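Local coordinates for protein sulfotransferase (Alicyclobacillus acidocaldarius subsp. acidocaldarius, PDB 3RNL) that probably transfers sulfuryl groups as a member of the sulfotransferase family and binds magnesium ions, at residues 270-273 / 274-277. Sequence-based numbering, arbitrary orientation. Where two conformers were deposited one is given.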
loop_
_atom_site.group_PDB
_atom_site.type_symbol
_atom_site.label_atom_id
_atom_site.label_comp_id
_atom_site.label_asym_id
_atom_site.label_seq_id
_atom_site.Cartn_x
_atom_site.Cartn_y
_atom_site.Cartn_z
ATOM N N GLU A 270 -5.128 -2.627 -22.514
ATOM C CA GLU A 270 -5.695 -1.285 -22.426
ATOM C C GLU A 270 -7.147 -1.324 -21.970
ATOM O O GLU A 270 -7.968 -2.050 -22.531
ATOM C CB GLU A 270 -5.613 -0.585 -23.783
ATOM C CG GLU A 270 -4.290 0.105 -24.058
ATOM C CD GLU A 270 -4.170 1.430 -23.336
ATOM O OE1 GLU A 270 -4.928 1.651 -22.366
ATOM O OE2 GLU A 270 -3.324 2.256 -23.743
HETATM N N MSE A 271 -7.466 -0.523 -20.963
HETATM C CA MSE A 271 -8.823 -0.475 -20.450
HETATM C C MSE A 271 -9.773 0.115 -21.503
HETATM O O MSE A 271 -9.387 0.988 -22.282
HETATM C CB MSE A 271 -8.841 0.368 -19.183
HETATM C CG MSE A 271 -10.204 0.643 -18.649
HETATM SE SE MSE A 271 -10.040 1.907 -17.187
HETATM C CE MSE A 271 -8.604 1.061 -16.207
ATOM N N GLU A 272 -11.010 -0.377 -21.547
ATOM C CA GLU A 272 -12.014 0.197 -22.444
ATOM C C GLU A 272 -12.159 1.695 -22.178
ATOM O O GLU A 272 -12.229 2.113 -21.043
ATOM C CB GLU A 272 -13.368 -0.479 -22.225
ATOM C CG GLU A 272 -13.385 -1.951 -22.598
ATOM C CD GLU A 272 -13.498 -2.165 -24.093
ATOM O OE1 GLU A 272 -13.495 -1.165 -24.842
ATOM O OE2 GLU A 272 -13.598 -3.337 -24.524
ATOM N N PRO A 273 -12.216 2.505 -23.239
ATOM C CA PRO A 273 -12.299 3.962 -23.066
ATOM C C PRO A 273 -13.508 4.422 -22.239
ATOM O O PRO A 273 -13.358 5.321 -21.408
ATOM C CB PRO A 273 -12.404 4.473 -24.504
ATOM C CG PRO A 273 -11.678 3.436 -25.307
ATOM C CD PRO A 273 -11.976 2.122 -24.644
ATOM N N ASP A 274 -14.681 3.829 -22.450
ATOM C CA ASP A 274 -15.840 4.244 -21.669
ATOM C C ASP A 274 -15.607 3.954 -20.190
ATOM O O ASP A 274 -16.034 4.723 -19.330
ATOM C CB ASP A 274 -17.144 3.588 -22.170
ATOM C CG ASP A 274 -17.204 2.089 -21.880
ATOM O OD1 ASP A 274 -16.394 1.342 -22.463
ATOM O OD2 ASP A 274 -18.074 1.654 -21.087
ATOM N N LEU A 275 -14.928 2.850 -19.887
ATOM C CA LEU A 275 -14.646 2.533 -18.480
ATOM C C LEU A 275 -13.654 3.517 -17.880
ATOM O O LEU A 275 -13.783 3.904 -16.728
ATOM C CB LEU A 275 -14.126 1.099 -18.313
ATOM C CG LEU A 275 -15.161 0.005 -18.569
ATOM C CD1 LEU A 275 -14.500 -1.373 -18.531
ATOM C CD2 LEU A 275 -16.278 0.100 -17.535
ATOM N N ARG A 276 -12.655 3.924 -18.656
ATOM C CA ARG A 276 -11.721 4.917 -18.134
ATOM C C ARG A 276 -12.464 6.212 -17.796
ATOM O O ARG A 276 -12.230 6.813 -16.753
ATOM C CB ARG A 276 -10.562 5.200 -19.090
ATOM C CG ARG A 276 -9.628 6.305 -18.536
ATOM C CD ARG A 276 -8.260 6.347 -19.198
ATOM N NE ARG A 276 -7.430 5.202 -18.829
ATOM C CZ ARG A 276 -6.646 5.149 -17.752
ATOM N NH1 ARG A 276 -6.585 6.171 -16.910
ATOM N NH2 ARG A 276 -5.940 4.060 -17.512
ATOM N N GLU A 277 -13.373 6.633 -18.669
ATOM C CA GLU A 277 -14.114 7.865 -18.403
ATOM C C GLU A 277 -14.998 7.696 -17.170
ATOM O O GLU A 277 -15.007 8.551 -16.280
ATOM C CB GLU A 277 -14.979 8.262 -19.603
ATOM C CG GLU A 277 -14.191 8.545 -20.866
ATOM C CD GLU A 277 -13.433 9.859 -20.809
ATOM O OE1 GLU A 277 -13.571 10.598 -19.809
ATOM O OE2 GLU A 277 -12.700 10.158 -21.774
HETATM O O HOH W 1 -5.376 1.341 -19.564
HETATM O O HOH W 2 -15.431 1.172 -24.939
HETATM O O HOH W 3 -11.209 7.373 -22.317
#
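M271 holds its CG opposite the backbone N (chi1 173°), and chi2 keeps the chain extended from CA to SE, which brings SE to the backbone of R276. M271 is modelled as selenomethionine; its SE lies 3.6 Å from CA of R276 and also touches CB. Further back, CG of M271 rests 4.0 Å from CB of L275, and these two side chains cross at about a right angle. In the conformer given, the R276 guanidinium, with CE of M271 lying obliquely to it, forms a salt bridge with D121. Water 1 sits at the guanidinium edge. It donates to OE1 of E270, a poorly ordered side chain, and accepts from N of M271; its bond to NH2 of R276 is weak. M271 and L275 are buried against helix 140-145 through F140. M271 also meets V120 and F124 of helix 119-132.

D274 sets CG between its backbone N and carbonyl carbon (chi1 70°). This turns OD1 back to CB of E272, 3.5 Å away. The two carboxylates do not touch. Water 2 donates to OE1 of E272 and, at 2.7 Å, to OD1 of D274, which probably eases the repulsion between them. R141 forms a salt bridge with the same OD1. CB of E272 also packs on CD1 of L275.

The backbone closes the turn. N of R276 donates to O of E272 at 3.0 Å. N of E277 donates to O of P273 at 3.0 Å. Water 3 donates to that same O and to OE2 of E277, bridging the two residues on the exposed side. This is a helix N-terminus with proline at N1, just after the N-cap E272, where helix 273-294 begins beside helices 119-132 and 140-145.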